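Local atomic coordinates of cadherin-5 (Gallus gallus, PDB entry 3PPE), a protein that mediates calcium-dependent, homophilic adhesion between endothelial cells and plays a role in coupling actin fibres to their junctions, here represented by its first two extracellular cadherin domains. Residues G39-A42 against N43-F46; M116-L119 against G120-V123; T154-D157 against S158-F162. All coordinates share one frame; numbering follows the deposited sequence. Where two conformers were deposited one is given.

Interaction 1 (G39-A42 against N43-F46)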
ATOM      1  N   GLY A  39      12.804  16.245  -1.600  1.00 12.22           N
ATOM      2  CA  GLY A  39      13.294  15.491  -2.752  1.00 12.37           C
ATOM      3  C   GLY A  39      12.285  15.561  -3.887  1.00 13.37           C
ATOM      4  O   GLY A  39      11.473  16.506  -3.953  1.00 13.99           O
ATOM      5  N   GLU A  40      12.302  14.552  -4.768  1.00 13.02           N
ATOM      6  CA  GLU A  40      11.556  14.630  -6.039  1.00 13.35           C
ATOM      7  C   GLU A  40      10.041  14.579  -5.841  1.00 12.55           C
ATOM      8  O   GLU A  40       9.507  13.567  -5.386  1.00 11.24           O
ATOM      9  CB  GLU A  40      12.004  13.522  -7.012  1.00 11.82           C
ATOM     10  CG  GLU A  40      13.455  13.666  -7.476  1.00 13.85           C
ATOM     11  CD  GLU A  40      13.793  12.605  -8.540  1.00 15.53           C
ATOM     12  OE1 GLU A  40      13.972  12.983  -9.721  1.00 20.83           O
ATOM     13  OE2 GLU A  40      13.801  11.415  -8.199  1.00 15.88           O
ATOM     14  N   SER A  41       9.386  15.696  -6.174  1.00 13.28           N
ATOM     15  CA  SER A  41       7.940  15.914  -5.970  1.00 13.32           C
ATOM     16  C   SER A  41       7.510  15.731  -4.516  1.00 12.81           C
ATOM     17  O   SER A  41       6.338  15.472  -4.259  1.00 11.31           O
ATOM     18  CB  SER A  41       7.113  15.000  -6.925  1.00 13.12           C
ATOM     19  OG  SER A  41       7.453  15.297  -8.275  1.00 14.57           O
ATOM     20  N   ALA A  42       8.460  15.841  -3.568  1.00 13.23           N
ATOM     21  CA  ALA A  42       8.108  15.873  -2.131  1.00 13.69           C
ATOM     22  C   ALA A  42       7.257  17.109  -1.838  1.00 14.94           C
ATOM     23  O   ALA A  42       7.605  18.213  -2.277  1.00 15.26           O
ATOM     24  CB  ALA A  42       9.360  15.897  -1.257  1.00 13.18           C
ATOM     25  N   ASN A  43       6.169  16.935  -1.087  1.00 15.17           N
ATOM     26  CA  ASN A  43       5.313  18.051  -0.669  1.00 16.90           C
ATOM     27  C   ASN A  43       4.445  18.653  -1.794  1.00 17.72           C
ATOM     28  O   ASN A  43       3.689  19.595  -1.547  1.00 19.20           O
ATOM     29  CB  ASN A  43       6.127  19.158   0.080  1.00 17.80           C
ATOM     30  CG  ASN A  43       6.972  18.587   1.193  1.00 15.69           C
ATOM     31  OD1 ASN A  43       6.437  18.044   2.167  1.00 15.37           O
ATOM     32  ND2 ASN A  43       8.290  18.629   1.020  1.00 14.09           N
ATOM     33  N   THR A  44       4.557  18.114  -3.009  1.00 17.02           N
ATOM     34  CA  THR A  44       3.670  18.464  -4.123  1.00 16.95           C
ATOM     35  C   THR A  44       2.843  17.213  -4.443  1.00 15.44           C
ATOM     36  O   THR A  44       1.690  17.084  -4.005  1.00 16.08           O
ATOM     37  CB  THR A  44       4.420  19.003  -5.371  1.00 16.75           C
ATOM     38  OG1 THR A  44       5.465  18.104  -5.759  1.00 18.53           O
ATOM     39  CG2 THR A  44       5.034  20.400  -5.132  1.00 18.08           C
ATOM     40  N   ILE A  45       3.441  16.245  -5.118  1.00 13.88           N
ATOM     41  CA  ILE A  45       2.730  14.982  -5.360  1.00 13.48           C
ATOM     42  C   ILE A  45       2.606  14.143  -4.099  1.00 13.19           C
ATOM     43  O   ILE A  45       1.543  13.586  -3.815  1.00 13.43           O
ATOM     44  CB  ILE A  45       3.436  14.154  -6.470  1.00 14.08           C
ATOM     45  CG1 ILE A  45       3.402  14.954  -7.771  1.00 14.23           C
ATOM     46  CG2 ILE A  45       2.823  12.688  -6.595  1.00 13.38           C
ATOM     47  CD1 ILE A  45       4.179  14.287  -8.985  1.00 15.11           C
ATOM     48  N   PHE A  46       3.706  14.040  -3.358  1.00 12.61           N
ATOM     49  CA  PHE A  46       3.771  13.149  -2.219  1.00 13.03           C
ATOM     50  C   PHE A  46       3.732  13.989  -0.964  1.00 13.26           C
ATOM     51  O   PHE A  46       4.536  14.898  -0.796  1.00 13.47           O
ATOM     52  CB  PHE A  46       5.063  12.332  -2.284  1.00 11.76           C
ATOM     53  CG  PHE A  46       5.137  11.478  -3.505  1.00 12.38           C
ATOM     54  CD1 PHE A  46       6.047  11.764  -4.504  1.00 11.50           C
ATOM     55  CD2 PHE A  46       4.266  10.402  -3.666  1.00 10.88           C
ATOM     56  CE1 PHE A  46       6.095  10.979  -5.649  1.00 16.67           C
ATOM     57  CE2 PHE A  46       4.289   9.627  -4.824  1.00 11.81           C
ATOM     58  CZ  PHE A  46       5.210   9.931  -5.819  1.00 13.26           C
TER
HETATM   59  O   HOH W   1       9.908  20.080  -0.610  1.00 23.48           O
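Ser41 and Phe46 are joined through the backbone: the amide of Phe46 gives its hydrogen to the carbonyl O of Ser41, N to O 3.1 Å, almost straight at 170°. That carbonyl illustrates how one acceptor can organise a loop, because three weak bonds from the following turn also converge on it, from the backbone N atoms of Thr44 and Ile45 and the hydroxyl OG1 of Thr44. The tight part lies here. A type II turn from Gly39 to Ala42, closed by Ala42 N to Gly39 O at 3.1 Å, delivers the carbonyl, and Asn43 N to Phe46 O at 2.6 Å closes the next bend. Ile45 packs beside it: its CD1 lies alongside the Ser41 side chain, 3.5 Å from OG, while its CG2 sits over the centre of one face of the Phe46 ring, 3.6 Å above the plane. At the edge of the same ring, near its plane, comes Glu40 O, 4.0 Å from CD1.

The solvent side is looser. Asn43, with CG anti to its carbonyl carbon (chi1 -51°), turns its amide back past Ala42; ND2 bonds a water at 2.7 Å, and that water reaches Ala42 O only weakly. Asn43 ND2 also bonds Ile37 O.

The loop links strand 33-39 to strand 46-49 in the first cadherin domain. Glu40 leads out to Lys66 in a salt bridge and to the Glu70 amide, whereas Phe46 is buried against Ile55, Ala57 and Leu61 and meets Tyr69 of strand 68-77 edge-to-face.

Interaction 2 (M116-L119 against G120-V123)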
ATOM      1  N   MET A 116      12.268 -17.875 -55.795  1.00 16.06           N
ATOM      2  CA  MET A 116      12.509 -19.307 -55.701  1.00 17.36           C
ATOM      3  C   MET A 116      13.484 -19.709 -54.578  1.00 16.65           C
ATOM      4  O   MET A 116      14.060 -20.777 -54.634  1.00 17.30           O
ATOM      5  CB  MET A 116      12.962 -19.877 -57.079  1.00 17.91           C
ATOM      6  CG  MET A 116      12.035 -19.507 -58.281  1.00 20.12           C
ATOM      7  SD  MET A 116      10.339 -20.088 -58.040  1.00 28.21           S
ATOM      8  CE  MET A 116      10.613 -21.853 -57.949  1.00 23.31           C
ATOM      9  N   SER A 117      13.648 -18.873 -53.551  1.00 16.60           N
ATOM     10  CA  SER A 117      14.412 -19.268 -52.356  1.00 15.74           C
ATOM     11  C   SER A 117      13.651 -20.397 -51.651  1.00 15.54           C
ATOM     12  O   SER A 117      12.414 -20.479 -51.712  1.00 16.48           O
ATOM     13  CB  SER A 117      14.571 -18.070 -51.415  1.00 15.76           C
ATOM     14  OG  SER A 117      15.288 -16.971 -52.034  1.00 15.74           O
ATOM     15  N   ARG A 118      14.403 -21.263 -50.985  1.00 14.63           N
ATOM     16  CA  ARG A 118      13.793 -22.301 -50.180  0.50 13.15           C
ATOM     17  C   ARG A 118      12.808 -21.740 -49.129  1.00 13.40           C
ATOM     18  O   ARG A 118      12.862 -20.570 -48.704  1.00 12.24           O
ATOM     19  CB  ARG A 118      14.865 -23.190 -49.537  0.50 13.36           C
ATOM     20  CG  ARG A 118      15.793 -22.484 -48.517  0.50 11.64           C
ATOM     21  CD  ARG A 118      16.962 -23.394 -48.196  0.50 13.05           C
ATOM     22  NE  ARG A 118      17.794 -22.892 -47.112  0.50 15.30           N
ATOM     23  CZ  ARG A 118      18.810 -23.569 -46.580  0.50 17.04           C
ATOM     24  NH1 ARG A 118      19.137 -24.766 -47.049  0.50 16.63           N
ATOM     25  NH2 ARG A 118      19.514 -23.044 -45.590  0.50 14.02           N
ATOM     26  N   LEU A 119      11.831 -22.569 -48.789  1.00 12.56           N
ATOM     27  CA  LEU A 119      10.935 -22.292 -47.678  1.00 12.02           C
ATOM     28  C   LEU A 119      11.757 -21.947 -46.429  1.00 11.62           C
ATOM     29  O   LEU A 119      12.736 -22.645 -46.121  1.00 10.59           O
ATOM     30  CB  LEU A 119      10.115 -23.537 -47.382  1.00 12.32           C
ATOM     31  CG  LEU A 119       9.332 -23.553 -46.086  1.00 11.90           C
ATOM     32  CD1 LEU A 119       8.129 -22.626 -46.225  1.00 11.14           C
ATOM     33  CD2 LEU A 119       8.895 -24.968 -45.849  1.00 13.65           C
ATOM     34  N   GLY A 120      11.338 -20.885 -45.721  1.00 11.46           N
ATOM     35  CA  GLY A 120      11.935 -20.497 -44.448  1.00 11.48           C
ATOM     36  C   GLY A 120      13.200 -19.671 -44.641  1.00 12.24           C
ATOM     37  O   GLY A 120      14.063 -19.603 -43.745  1.00 11.73           O
ATOM     38  N   THR A 121      13.310 -19.032 -45.803  1.00 11.65           N
ATOM     39  CA  THR A 121      14.391 -18.096 -46.051  1.00 11.40           C
ATOM     40  C   THR A 121      14.067 -16.774 -45.388  1.00 11.65           C
ATOM     41  O   THR A 121      13.013 -16.188 -45.639  1.00 10.90           O
ATOM     42  CB  THR A 121      14.653 -17.860 -47.545  1.00 11.73           C
ATOM     43  OG1 THR A 121      15.069 -19.113 -48.144  1.00 13.15           O
ATOM     44  CG2 THR A 121      15.787 -16.839 -47.690  1.00  9.23           C
ATOM     45  N   SER A 122      14.997 -16.323 -44.539  1.00 12.02           N
ATOM     46  CA  SER A 122      14.864 -15.103 -43.800  1.00 12.95           C
ATOM     47  C   SER A 122      14.876 -13.908 -44.775  1.00 13.64           C
ATOM     48  O   SER A 122      15.759 -13.819 -45.663  1.00 14.32           O
ATOM     49  CB  SER A 122      16.061 -15.043 -42.840  1.00 13.63           C
ATOM     50  OG  SER A 122      16.068 -13.827 -42.193  1.00 15.81           O
ATOM     51  N   VAL A 123      13.929 -12.980 -44.620  1.00 12.43           N
ATOM     52  CA  VAL A 123      13.808 -11.874 -45.572  1.00 12.06           C
ATOM     53  C   VAL A 123      14.283 -10.533 -44.960  1.00 12.86           C
ATOM     54  O   VAL A 123      15.157  -9.856 -45.486  1.00 12.85           O
ATOM     55  CB  VAL A 123      12.329 -11.750 -46.053  1.00 11.86           C
ATOM     56  CG1 VAL A 123      12.144 -10.532 -46.984  1.00 11.40           C
ATOM     57  CG2 VAL A 123      11.835 -13.063 -46.677  1.00 10.04           C
TER
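Arg118 to Thr121 form a type II beta turn whose closing bond, from Thr121 N to Arg118 O, is weak at 3.3 Å. The stronger link is made by a side chain, an example of a hydroxyl reinforcing a turn whose amide bond is weak: Thr121 OG1 donates to the same Arg118 O at 2.7 Å, approaching with a C=O...donor angle of 128° and tilted 30° from the carbonyl plane. The torsion of Thr121 makes this possible, for OG1 lies anti to its own carbonyl carbon (chi1 -63°), which brings the hydroxyl back beside the backbone N, within reach of Arg118 O. CG2 takes the position anti to the backbone N and comes near Ser117 CB, at 4.1 Å. Ser117 CB also lies 3.5 Å from Thr121 OG1. Gly120 occupies the corner with a positive phi, where a CB would run into Leu119 O.

A valine in place of Thr121 would keep much of the bulk beside Ser117 but would probably cost Arg118 O its short bond from within the turn, leaving the weak Thr121 amide and the outside hydroxyl of Thr163. That hydroxyl, Thr163 OG1, bonds both Arg118 O and Thr121 N, while Ser117 OG is engaged by Pro114 O, and the Thr121 side chain also touches Val113 of strand 108-114. The chemistry thus implies a surface turn, remote from the calcium sites, in which two threonine hydroxyls, those of Thr121 and Thr163, share the carbonyl of Arg118.

Interaction 3 (T154-D157 against S158-F162)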
ATOM      1  N   THR A 154       5.948 -15.837 -43.398  1.00 11.05           N
ATOM      2  CA  THR A 154       5.637 -16.028 -41.988  1.00 11.19           C
ATOM      3  C   THR A 154       6.456 -15.039 -41.170  1.00 10.58           C
ATOM      4  O   THR A 154       7.411 -14.446 -41.661  1.00  8.82           O
ATOM      5  CB  THR A 154       5.913 -17.483 -41.490  1.00 11.94           C
ATOM      6  OG1 THR A 154       7.311 -17.780 -41.536  1.00 10.06           O
ATOM      7  CG2 THR A 154       5.084 -18.537 -42.310  1.00 11.67           C
ATOM      8  N   VAL A 155       6.081 -14.844 -39.915  1.00 11.00           N
ATOM      9  CA  VAL A 155       6.888 -14.007 -39.044  1.00  9.92           C
ATOM     10  C   VAL A 155       7.095 -14.747 -37.725  1.00 10.29           C
ATOM     11  O   VAL A 155       6.172 -15.426 -37.254  1.00 10.56           O
ATOM     12  CB  VAL A 155       6.211 -12.631 -38.804  1.00 10.63           C
ATOM     13  CG1 VAL A 155       4.838 -12.802 -38.097  1.00  7.79           C
ATOM     14  CG2 VAL A 155       7.110 -11.731 -37.942  1.00  9.64           C
ATOM     15  N   ASP A 156       8.292 -14.658 -37.138  1.00 10.05           N
ATOM     16  CA  ASP A 156       8.494 -15.278 -35.825  1.00 10.31           C
ATOM     17  C   ASP A 156       8.218 -14.238 -34.723  1.00 11.25           C
ATOM     18  O   ASP A 156       7.930 -13.081 -35.021  1.00  9.53           O
ATOM     19  CB  ASP A 156       9.851 -15.989 -35.674  1.00  9.72           C
ATOM     20  CG  ASP A 156      11.049 -15.053 -35.614  1.00  9.92           C
ATOM     21  OD1 ASP A 156      10.950 -13.836 -35.324  1.00  8.42           O
ATOM     22  OD2 ASP A 156      12.159 -15.573 -35.863  1.00 10.58           O
ATOM     23  N   ASP A 157       8.316 -14.626 -33.454  1.00 12.50           N
ATOM     24  CA  ASP A 157       7.941 -13.674 -32.406  1.00 12.73           C
ATOM     25  C   ASP A 157       9.102 -12.713 -32.051  1.00 13.17           C
ATOM     26  O   ASP A 157       8.966 -11.880 -31.120  1.00 12.91           O
ATOM     27  CB  ASP A 157       7.304 -14.406 -31.196  1.00 14.72           C
ATOM     28  CG  ASP A 157       5.825 -14.756 -31.427  1.00 17.16           C
ATOM     29  OD1 ASP A 157       5.062 -13.970 -32.099  1.00 17.17           O
ATOM     30  OD2 ASP A 157       5.431 -15.833 -30.938  1.00 18.08           O
ATOM     31  N   SER A 158      10.224 -12.798 -32.805  1.00 11.88           N
ATOM     32  CA  SER A 158      11.227 -11.714 -32.838  1.00 12.64           C
ATOM     33  C   SER A 158      10.992 -10.683 -33.959  1.00 11.85           C
ATOM     34  O   SER A 158      11.761  -9.743 -34.093  1.00 11.96           O
ATOM     35  CB  SER A 158      12.654 -12.248 -32.980  1.00 13.39           C
ATOM     36  OG  SER A 158      13.091 -12.838 -31.746  1.00 20.54           O
ATOM     37  N   GLY A 159       9.958 -10.866 -34.767  1.00 11.34           N
ATOM     38  CA  GLY A 159       9.706  -9.956 -35.892  1.00  9.43           C
ATOM     39  C   GLY A 159      10.463 -10.297 -37.174  1.00 10.13           C
ATOM     40  O   GLY A 159      10.428  -9.521 -38.142  1.00 11.24           O
ATOM     41  N   VAL A 160      11.123 -11.447 -37.209  1.00  9.67           N
ATOM     42  CA  VAL A 160      11.790 -11.896 -38.436  1.00  9.28           C
ATOM     43  C   VAL A 160      10.775 -12.508 -39.418  1.00  9.50           C
ATOM     44  O   VAL A 160       9.971 -13.369 -39.047  1.00  9.26           O
ATOM     45  CB  VAL A 160      12.961 -12.848 -38.144  1.00  9.21           C
ATOM     46  CG1 VAL A 160      13.707 -13.302 -39.465  1.00  9.27           C
ATOM     47  CG2 VAL A 160      13.979 -12.168 -37.167  1.00  8.68           C
ATOM     48  N   ILE A 161      10.831 -12.017 -40.652  1.00  8.96           N
ATOM     49  CA  ILE A 161       9.948 -12.469 -41.738  0.50  9.74           C
ATOM     50  C   ILE A 161      10.705 -13.463 -42.614  1.00  9.77           C
ATOM     51  O   ILE A 161      11.864 -13.242 -42.960  1.00  9.66           O
ATOM     52  CB  ILE A 161       9.403 -11.258 -42.547  0.50  9.57           C
ATOM     53  CG1 ILE A 161       8.660 -10.301 -41.596  0.50  9.10           C
ATOM     54  CG2 ILE A 161       8.487 -11.693 -43.724  0.50  9.12           C
ATOM     55  CD1 ILE A 161       8.080  -9.094 -42.273  0.50  8.32           C
ATOM     56  N   PHE A 162      10.033 -14.565 -42.950  1.00 10.40           N
ATOM     57  CA  PHE A 162      10.597 -15.681 -43.713  1.00 10.32           C
ATOM     58  C   PHE A 162       9.666 -16.016 -44.861  1.00 10.93           C
ATOM     59  O   PHE A 162       8.456 -15.805 -44.744  1.00 11.04           O
ATOM     60  CB  PHE A 162      10.687 -16.932 -42.833  1.00  9.17           C
ATOM     61  CG  PHE A 162      11.548 -16.779 -41.614  1.00  9.32           C
ATOM     62  CD1 PHE A 162      11.002 -16.337 -40.396  1.00  8.70           C
ATOM     63  CD2 PHE A 162      12.887 -17.149 -41.652  1.00 10.81           C
ATOM     64  CE1 PHE A 162      11.825 -16.201 -39.261  1.00  8.65           C
ATOM     65  CE2 PHE A 162      13.717 -17.043 -40.512  1.00 10.99           C
ATOM     66  CZ  PHE A 162      13.185 -16.567 -39.320  1.00 10.39           C
TER
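The Phe162 ring meets the Asp156 carboxylate at its edge: OD2 lies near the ring plane, 3.5 Å from CE1, and the two planes are turned 65° apart. Thr154 OG1 approaches the same residue obliquely, 3.7 Å from CB. The carboxylate is gripped on both faces through OD1, which takes Ser158 N from one side at 2.8 Å, closing an Asx turn, and Val160 N as second donor from the other at 3.0 Å. Its CG stands between the backbone N and the carbonyl carbon (chi1 70°), a torsion that folds the group back over the turn.

That type I turn, Asp156 to Gly159, is closed by Gly159 N to Asp156 O at 3.0 Å. Beyond it the hairpin zips up: Asp156 N binds Val160 O, and Thr154 and Phe162 form a hydrogen-bonded antiparallel pair, Thr154 N to Phe162 O 2.8 Å and Phe162 N to Thr154 O 2.9 Å. Val155 and Ile161, the adjacent non-hydrogen-bonded pair, point to the other face.

There Val155 packs on Tyr144 and Ile146 of strand 142-148, and Ile161 on Val197 and Ile199 of strand 194-202; strand 160-163 continues the sheet to strand 122-129.

Overall arrangement
The three contacts follow one another along the chain, each closing before the next opens, and they divide between the two cadherin domains. Interaction 1 lies in the first domain, its centre about 45 Å from that of interaction 3 and about 57 Å from that of interaction 2, on the opposite side of the chain's centre; the bound calcium ions occupy the junction between the domains. Interactions 2 and 3 share the second domain, with centres about 12 Å apart, and touch where strands 122-129 and 160-163 run side by side: Val123 N probably bonds Ile161 O, and Gly120 O packs on Phe162 CD2. The contacts belong to separate beta domains, whose connection the calcium ions rigidify.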